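Local coordinates for ABC transporter substrate binding protein (Ribose) (Agrobacterium vitis, PDB 5DKV) that binds a sugar, seen here as alpha-D-tagatopyranose between its lobes, and probably delivers it to an ABC transporter as the solute-binding component, at residues F68-Q73 with P92-Q97; S136-D141 with I300-T305; A222-A227 with G246-V251. One frame throughout, in Å; residues are numbered along the deposited sequence.

Contact 1 of 3, residues F68-Q73 with P92-Q97; sequences FNPVTQ and PTDTTQ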
loop_
_atom_site.group_PDB
_atom_site.type_symbol
_atom_site.label_atom_id
_atom_site.label_comp_id
_atom_site.label_asym_id
_atom_site.label_seq_id
_atom_site.Cartn_x
_atom_site.Cartn_y
_atom_site.Cartn_z
ATOM N N PHE A 68 -10.571 0.490 6.309
ATOM C CA PHE A 68 -10.419 0.514 4.849
ATOM C C PHE A 68 -11.738 0.029 4.273
ATOM O O PHE A 68 -11.978 -1.179 4.148
ATOM C CB PHE A 68 -9.228 -0.363 4.425
ATOM C CG PHE A 68 -8.789 -0.187 3.000
ATOM C CD1 PHE A 68 -9.455 -0.819 1.964
ATOM C CD2 PHE A 68 -7.694 0.591 2.702
ATOM C CE1 PHE A 68 -9.027 -0.670 0.650
ATOM C CE2 PHE A 68 -7.263 0.751 1.394
ATOM C CZ PHE A 68 -7.933 0.131 0.368
ATOM N N ASN A 69 -12.624 0.975 3.989
ATOM C CA ASN A 69 -14.019 0.659 3.775
ATOM C C ASN A 69 -14.717 1.811 3.078
ATOM O O ASN A 69 -14.767 2.911 3.631
ATOM C CB ASN A 69 -14.651 0.343 5.149
ATOM C CG ASN A 69 -16.147 0.090 5.100
ATOM O OD1 ASN A 69 -16.768 -0.015 4.042
ATOM N ND2 ASN A 69 -16.747 0.005 6.287
ATOM N N PRO A 70 -15.246 1.586 1.861
ATOM C CA PRO A 70 -15.897 2.724 1.202
ATOM C C PRO A 70 -17.117 3.276 1.927
ATOM O O PRO A 70 -17.442 4.442 1.721
ATOM C CB PRO A 70 -16.291 2.158 -0.171
ATOM C CG PRO A 70 -16.424 0.691 0.053
ATOM C CD PRO A 70 -15.332 0.361 1.041
ATOM N N VAL A 71 -17.785 2.473 2.748
ATOM C CA VAL A 71 -18.964 2.955 3.445
ATOM C C VAL A 71 -18.580 4.076 4.419
ATOM O O VAL A 71 -19.309 5.067 4.545
ATOM C CB VAL A 71 -19.675 1.804 4.180
ATOM C CG1 VAL A 71 -20.871 2.291 5.021
ATOM C CG2 VAL A 71 -20.153 0.728 3.178
ATOM N N THR A 72 -17.435 3.939 5.091
ATOM C CA THR A 72 -16.994 4.985 6.023
ATOM C C THR A 72 -16.105 6.038 5.344
ATOM O O THR A 72 -16.066 7.194 5.787
ATOM C CB THR A 72 -16.229 4.400 7.217
ATOM O OG1 THR A 72 -15.166 3.603 6.738
ATOM C CG2 THR A 72 -17.147 3.535 8.082
ATOM N N GLN A 73 -15.419 5.686 4.259
ATOM C CA GLN A 73 -14.587 6.690 3.593
ATOM C C GLN A 73 -15.427 7.762 2.876
ATOM O O GLN A 73 -15.048 8.939 2.865
ATOM C CB GLN A 73 -13.623 6.036 2.605
ATOM C CG GLN A 73 -12.586 7.025 2.045
ATOM C CD GLN A 73 -11.671 6.367 1.041
ATOM O OE1 GLN A 73 -12.127 5.694 0.126
ATOM N NE2 GLN A 73 -10.374 6.512 1.246
ATOM N N PRO A 92 -8.549 5.820 -2.724
ATOM C CA PRO A 92 -9.916 5.266 -2.726
ATOM C C PRO A 92 -9.924 3.839 -2.251
ATOM O O PRO A 92 -9.047 3.083 -2.640
ATOM C CB PRO A 92 -10.347 5.352 -4.195
ATOM C CG PRO A 92 -9.024 5.352 -4.978
ATOM C CD PRO A 92 -8.078 6.129 -4.090
ATOM N N THR A 93 -10.894 3.492 -1.416
ATOM C CA THR A 93 -10.977 2.155 -0.864
ATOM C C THR A 93 -11.774 1.187 -1.720
ATOM O O THR A 93 -11.980 0.049 -1.326
ATOM C CB THR A 93 -11.607 2.189 0.554
ATOM O OG1 THR A 93 -12.808 2.972 0.529
ATOM C CG2 THR A 93 -10.629 2.775 1.545
ATOM N N ASP A 94 -12.232 1.630 -2.885
ATOM C CA ASP A 94 -12.924 0.747 -3.809
ATOM C C ASP A 94 -12.800 1.345 -5.194
ATOM O O ASP A 94 -12.986 2.547 -5.355
ATOM C CB ASP A 94 -14.389 0.592 -3.420
ATOM C CG ASP A 94 -15.072 -0.519 -4.177
ATOM O OD1 ASP A 94 -15.189 -1.619 -3.602
ATOM O OD2 ASP A 94 -15.486 -0.290 -5.339
ATOM N N THR A 95 -12.513 0.517 -6.194
ATOM C CA THR A 95 -12.265 1.033 -7.537
ATOM C C THR A 95 -13.533 1.518 -8.242
ATOM O O THR A 95 -13.440 2.309 -9.182
ATOM C CB THR A 95 -11.570 -0.025 -8.428
ATOM O OG1 THR A 95 -12.457 -1.130 -8.688
ATOM C CG2 THR A 95 -10.296 -0.530 -7.759
ATOM N N THR A 96 -14.697 1.029 -7.806
ATOM C CA THR A 96 -15.975 1.399 -8.422
ATOM C C THR A 96 -16.816 2.284 -7.518
ATOM O O THR A 96 -17.435 3.241 -7.989
ATOM C CB THR A 96 -16.804 0.149 -8.807
ATOM O OG1 THR A 96 -17.043 -0.642 -7.640
ATOM C CG2 THR A 96 -16.063 -0.673 -9.793
ATOM N N GLN A 97 -16.836 1.990 -6.218
ATOM C CA GLN A 97 -17.773 2.674 -5.338
ATOM C C GLN A 97 -17.318 4.104 -5.012
ATOM O O GLN A 97 -18.111 4.901 -4.542
ATOM C CB GLN A 97 -17.973 1.896 -4.040
ATOM C CG GLN A 97 -18.686 0.545 -4.190
ATOM C CD GLN A 97 -19.885 0.596 -5.118
ATOM O OE1 GLN A 97 -20.738 1.477 -5.006
ATOM N NE2 GLN A 97 -19.950 -0.347 -6.051
#

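Contact 2 of 3, residues S136-D141 with I300-T305; sequences SYIASD and IGTGFT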
loop_
_atom_site.group_PDB
_atom_site.type_symbol
_atom_site.label_atom_id
_atom_site.label_comp_id
_atom_site.label_asym_id
_atom_site.label_seq_id
_atom_site.Cartn_x
_atom_site.Cartn_y
_atom_site.Cartn_z
ATOM N N SER A 136 -3.905 12.240 -11.938
ATOM C CA SER A 136 -2.744 11.373 -11.812
ATOM C C SER A 136 -2.984 10.262 -10.829
ATOM O O SER A 136 -3.807 10.395 -9.935
ATOM C CB SER A 136 -1.542 12.199 -11.382
ATOM O OG SER A 136 -0.338 11.456 -11.432
ATOM N N TYR A 137 -2.231 9.175 -11.003
ATOM C CA TYR A 137 -2.206 8.037 -10.110
ATOM C C TYR A 137 -0.764 7.844 -9.658
ATOM O O TYR A 137 0.114 7.588 -10.495
ATOM C CB TYR A 137 -2.711 6.772 -10.828
ATOM C CG TYR A 137 -2.594 5.507 -10.010
ATOM C CD1 TYR A 137 -2.846 5.501 -8.656
ATOM C CD2 TYR A 137 -2.212 4.317 -10.606
ATOM C CE1 TYR A 137 -2.736 4.326 -7.904
ATOM C CE2 TYR A 137 -2.100 3.159 -9.868
ATOM C CZ TYR A 137 -2.366 3.175 -8.516
ATOM O OH TYR A 137 -2.249 2.024 -7.776
ATOM N N ILE A 138 -0.528 8.014 -8.369
ATOM C CA ILE A 138 0.823 7.973 -7.804
ATOM C C ILE A 138 0.865 6.838 -6.791
ATOM O O ILE A 138 0.131 6.871 -5.784
ATOM C CB ILE A 138 1.189 9.295 -7.143
ATOM C CG1 ILE A 138 1.132 10.421 -8.160
ATOM C CG2 ILE A 138 2.606 9.215 -6.523
ATOM C CD1 ILE A 138 1.243 11.797 -7.549
ATOM N N ALA A 139 1.708 5.842 -7.054
ATOM C CA ALA A 139 1.706 4.618 -6.252
ATOM C C ALA A 139 2.908 3.758 -6.546
ATOM O O ALA A 139 3.644 4.030 -7.497
ATOM C CB ALA A 139 0.446 3.831 -6.534
ATOM N N SER A 140 3.097 2.689 -5.783
ATOM C CA SER A 140 4.104 1.690 -6.163
ATOM C C SER A 140 3.702 0.959 -7.441
ATOM O O SER A 140 2.540 0.966 -7.821
ATOM C CB SER A 140 4.295 0.651 -5.062
ATOM O OG SER A 140 4.631 1.246 -3.830
ATOM N N ASP A 141 4.662 0.305 -8.079
ATOM C CA ASP A 141 4.369 -0.628 -9.142
ATOM C C ASP A 141 3.949 -1.925 -8.446
ATOM O O ASP A 141 4.796 -2.759 -8.128
ATOM C CB ASP A 141 5.597 -0.849 -10.068
ATOM C CG ASP A 141 5.334 -1.860 -11.200
ATOM O OD1 ASP A 141 4.370 -2.670 -11.139
ATOM O OD2 ASP A 141 6.122 -1.867 -12.178
ATOM N N ILE A 300 2.836 8.387 -11.680
ATOM C CA ILE A 300 4.174 8.367 -11.101
ATOM C C ILE A 300 4.286 7.110 -10.272
ATOM O O ILE A 300 3.470 6.889 -9.358
ATOM C CB ILE A 300 4.467 9.604 -10.219
ATOM C CG1 ILE A 300 4.174 10.882 -10.980
ATOM C CG2 ILE A 300 5.929 9.572 -9.747
ATOM C CD1 ILE A 300 4.385 12.158 -10.163
ATOM N N GLY A 301 5.280 6.298 -10.613
ATOM C CA GLY A 301 5.523 5.023 -9.962
ATOM C C GLY A 301 6.663 5.166 -8.972
ATOM O O GLY A 301 7.740 5.594 -9.339
ATOM N N THR A 302 6.420 4.812 -7.715
ATOM C CA THR A 302 7.429 4.960 -6.669
ATOM C C THR A 302 7.998 3.575 -6.386
ATOM O O THR A 302 7.362 2.582 -6.697
ATOM C CB THR A 302 6.838 5.605 -5.407
ATOM O OG1 THR A 302 5.723 4.832 -4.948
ATOM C CG2 THR A 302 6.349 7.026 -5.736
ATOM N N GLY A 303 9.186 3.514 -5.805
ATOM C CA GLY A 303 9.938 2.267 -5.733
ATOM C C GLY A 303 9.806 1.456 -4.464
ATOM O O GLY A 303 8.995 1.764 -3.601
ATOM N N PHE A 304 10.622 0.408 -4.381
ATOM C CA PHE A 304 10.665 -0.458 -3.217
ATOM C C PHE A 304 12.064 -0.455 -2.624
ATOM O O PHE A 304 13.063 -0.220 -3.315
ATOM C CB PHE A 304 10.290 -1.896 -3.570
ATOM C CG PHE A 304 8.964 -2.029 -4.205
ATOM C CD1 PHE A 304 7.825 -1.859 -3.454
ATOM C CD2 PHE A 304 8.848 -2.335 -5.538
ATOM C CE1 PHE A 304 6.586 -1.985 -4.027
ATOM C CE2 PHE A 304 7.633 -2.470 -6.108
ATOM C CZ PHE A 304 6.492 -2.287 -5.360
ATOM N N THR A 305 12.111 -0.707 -1.324
ATOM C CA THR A 305 13.345 -0.999 -0.614
ATOM C C THR A 305 13.171 -2.366 0.029
ATOM O O THR A 305 12.296 -2.541 0.876
ATOM C CB THR A 305 13.654 0.063 0.449
ATOM O OG1 THR A 305 13.846 1.339 -0.177
ATOM C CG2 THR A 305 14.912 -0.285 1.239
HETATM O O HOH W 1 6.557 2.873 -3.232
#

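Contact 3 of 3, residues A222-A227 with G246-V251; sequences AGVFGA and GTIKVV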
loop_
_atom_site.group_PDB
_atom_site.type_symbol
_atom_site.label_atom_id
_atom_site.label_comp_id
_atom_site.label_asym_id
_atom_site.label_seq_id
_atom_site.Cartn_x
_atom_site.Cartn_y
_atom_site.Cartn_z
ATOM N N ALA A 222 6.041 -24.433 3.638
ATOM C CA ALA A 222 7.362 -23.841 3.527
ATOM C C ALA A 222 7.401 -22.325 3.733
ATOM O O ALA A 222 8.375 -21.819 4.278
ATOM C CB ALA A 222 7.958 -24.195 2.151
ATOM N N GLY A 223 6.376 -21.599 3.302
ATOM C CA GLY A 223 6.400 -20.151 3.458
ATOM C C GLY A 223 5.085 -19.463 3.167
ATOM O O GLY A 223 4.113 -20.081 2.727
ATOM N N VAL A 224 5.064 -18.160 3.437
ATOM C CA VAL A 224 3.874 -17.341 3.269
ATOM C C VAL A 224 4.295 -15.946 2.873
ATOM O O VAL A 224 5.308 -15.437 3.348
ATOM C CB VAL A 224 3.039 -17.313 4.560
ATOM C CG1 VAL A 224 3.860 -16.844 5.718
ATOM C CG2 VAL A 224 1.806 -16.448 4.417
ATOM N N PHE A 225 3.496 -15.337 2.004
ATOM C CA PHE A 225 3.686 -13.952 1.580
ATOM C C PHE A 225 2.499 -13.161 2.065
ATOM O O PHE A 225 1.379 -13.425 1.650
ATOM C CB PHE A 225 3.824 -13.862 0.055
ATOM C CG PHE A 225 3.632 -12.448 -0.510
ATOM C CD1 PHE A 225 4.282 -11.364 0.051
ATOM C CD2 PHE A 225 2.812 -12.233 -1.616
ATOM C CE1 PHE A 225 4.120 -10.082 -0.489
ATOM C CE2 PHE A 225 2.635 -10.972 -2.145
ATOM C CZ PHE A 225 3.286 -9.898 -1.589
ATOM N N GLY A 226 2.738 -12.201 2.960
ATOM C CA GLY A 226 1.687 -11.298 3.405
ATOM C C GLY A 226 1.673 -10.070 2.521
ATOM O O GLY A 226 2.653 -9.304 2.479
ATOM N N ALA A 227 0.561 -9.853 1.832
ATOM C CA ALA A 227 0.565 -8.936 0.720
ATOM C C ALA A 227 0.346 -7.478 1.136
ATOM O O ALA A 227 0.392 -6.615 0.280
ATOM C CB ALA A 227 -0.473 -9.350 -0.299
ATOM N N GLY A 246 11.392 -19.129 11.664
ATOM C CA GLY A 246 12.562 -19.540 10.906
ATOM C C GLY A 246 12.382 -20.801 10.068
ATOM O O GLY A 246 13.179 -21.089 9.177
ATOM N N THR A 247 11.354 -21.574 10.376
ATOM C CA THR A 247 11.039 -22.789 9.622
ATOM C C THR A 247 10.039 -22.501 8.504
ATOM O O THR A 247 10.248 -22.882 7.353
ATOM C CB THR A 247 10.488 -23.863 10.548
ATOM O OG1 THR A 247 11.477 -24.143 11.548
ATOM C CG2 THR A 247 10.160 -25.139 9.772
ATOM N N ILE A 248 8.942 -21.846 8.852
ATOM C CA ILE A 248 8.024 -21.326 7.844
ATOM C C ILE A 248 8.533 -19.943 7.491
ATOM O O ILE A 248 8.520 -19.065 8.336
ATOM C CB ILE A 248 6.575 -21.252 8.335
ATOM C CG1 ILE A 248 6.032 -22.641 8.711
ATOM C CG2 ILE A 248 5.684 -20.637 7.277
ATOM C CD1 ILE A 248 4.675 -22.587 9.460
ATOM N N LYS A 249 8.952 -19.755 6.238
ATOM C CA LYS A 249 9.606 -18.514 5.834
ATOM C C LYS A 249 8.515 -17.489 5.593
ATOM O O LYS A 249 7.442 -17.819 5.079
ATOM C CB LYS A 249 10.453 -18.704 4.574
ATOM C CG LYS A 249 11.528 -19.797 4.685
ATOM C CD LYS A 249 12.493 -19.535 5.822
ATOM C CE LYS A 249 13.656 -20.557 5.820
ATOM N NZ LYS A 249 14.594 -20.327 6.954
ATOM N N VAL A 250 8.793 -16.239 5.941
ATOM C CA VAL A 250 7.827 -15.171 5.743
ATOM C C VAL A 250 8.428 -14.037 4.949
ATOM O O VAL A 250 9.534 -13.561 5.245
ATOM C CB VAL A 250 7.311 -14.621 7.089
ATOM C CG1 VAL A 250 6.304 -13.457 6.873
ATOM C CG2 VAL A 250 6.694 -15.734 7.929
ATOM N N VAL A 251 7.696 -13.622 3.914
ATOM C CA VAL A 251 7.985 -12.395 3.198
ATOM C C VAL A 251 6.791 -11.505 3.445
ATOM O O VAL A 251 5.656 -11.875 3.183
ATOM C CB VAL A 251 8.224 -12.604 1.673
ATOM C CG1 VAL A 251 8.344 -11.274 0.945
ATOM C CG2 VAL A 251 9.472 -13.419 1.461
HETATM O O HOH W 2 10.534 -23.349 4.650
#

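Contact 1 of 3, residues F68-Q73 with P92-Q97
With OG1 of T93 lodged between its own backbone N and carbonyl carbon (chi1 49°), the hydroxyl faces Q73 while the methyl CG2 is turned to F68. Q73 meets it with an extended chain, CG lying anti to the backbone N (chi1 -171°), which carries the amide across to the loop. There OE1 takes two hydrogen bonds from a single residue: T93 OG1 donates to Q73 OE1 at 2.8 Å, from well above the carbonyl plane, and T93 N reaches Q73 OE1 at 3.0 Å, much closer to that plane. A glutamine suits the place because its NE2 binds A91 O and P34 O, fixing which way round the amide lies. Over the F68 ring, T93 CG2 makes a CH-pi contact, 3.6 Å from the centroid; the F68 side chain comes within about 4 Å of the bound sugar. P70 opens the helix without needing an N-H partner, and its CG packs on D94 CB at 4.0 Å. N69 is the N-cap, its OD1 accepting from V71 N. D94 OD2 accepts from T96 N, an Asx turn, from Q97 N, extending it to an Asx motif, and from T96 OG1. The contact joins the start of helix 70-81 to the loop between strand 87-90 and helix 99-107.

Contact 2 of 3, residues S136-D141 with I300-T305
I138 lies alongside I300, both side chains leaving the same face of two parallel strands and pointing the same way. From CB, which lies 4.0 Å from I300 O, the side chain of I138 forks. Its CG2 branch rests against the same I300 O at 3.8 Å. The other branch, CG1, sits beside the backbone N (chi1 -60°), which turns it toward I300, and packs on I300 CB at 4.0 Å; beyond it, CD1 of I138 ends 4.1 Å from CD1 of I300. Beta-branched isoleucines suit extended strands, and here the two lie flank to flank beneath a helix. Three backbone bonds pair the strands: I300 N to Y137 O, A139 N to I300 O, and T302 N to A139 O. Past T302 direct pairing gives way to water, which donates to S140 OG and G303 O and also bonds T302 OG1 at 2.7 Å. S140 OG has a further partner in Q274, a residue of the sugar pocket. The F304 ring comes up beside the end of strand 137-140: CE1 touches S140 CB at 3.6 Å, and the ring edge meets D141 O in its plane. D141 N-caps helix 142-156 through L144 N. In the sheet, strand 137-140 runs between 112-115 and 299-307, while helix 276-291 covers the isoleucine face, bringing I279 to I138 and S286 to I300.

Contact 3 of 3, residues A222-A227 with G246-V251
Four backbone hydrogen bonds tie A222-G226 to K249-V251 in a parallel ladder. K249 N reaches A222 O at 2.9 Å with an N-H...O angle of 174°; V224 N then donates to K249 O, V251 N to V224 O, and G226 N to V251 O at 2.9 Å, so donors and acceptors alternate between the strands. G223 comes especially near its partner, its CA only 3.0 Å from K249 O, a closeness that suits a residue with no CB. This is the pairing within a beta-alpha-beta unit: strand 223-226 leads through helix 229-241 into strand 249-253, the right-handed crossover usual in periplasmic sugar-binding folds. Apolar contacts fall on both faces. Toward helix 229-241, V224 and V250 stand side by side, CG1 of V224 meeting CG2 of V250 at 3.8 Å; placing CG1 between the backbone N and the carbonyl carbon (chi1 56°) brings it to that neighbour. I248, just before the strand, adds its CG2 beside them, 3.9 Å from G223 CA, and V239 backs I248 and V250. On the other face F225 crosses V251, with CD1 of F225 4.2 Å from CG1 of V251 and A149 of helix 142-156 against both. Polar links gather near the turn. A water donates to A222 O and T247 O, while the bent K249 chain returns NZ to G246 O at 2.7 Å.

How the contacts relate
Contact 1 comes first along the chain; contact 2 then joins residues 159 apart, and both segments of contact 3 fall within that interval. None touches another. The centres of contacts 1 and 2 lie about 20 Å apart, those of contacts 2 and 3 about 25 Å, and those of contacts 1 and 3 about 29 Å. Contacts 2 and 3 share the mixed sheet, where strand 270-273, antiparallel to 299-307 and parallel to 249-253, lies between them. Contact 1 joins the start of helix 70-81 to the loop that follows strand 87-90 of the same sheet. Helix 142-156, capped in contact 2, covers part of contact 3. Contacts 1 and 2 lie nearer the sugar, while contact 3 probably belongs to one lobe, as in two-lobed periplasmic binding proteins.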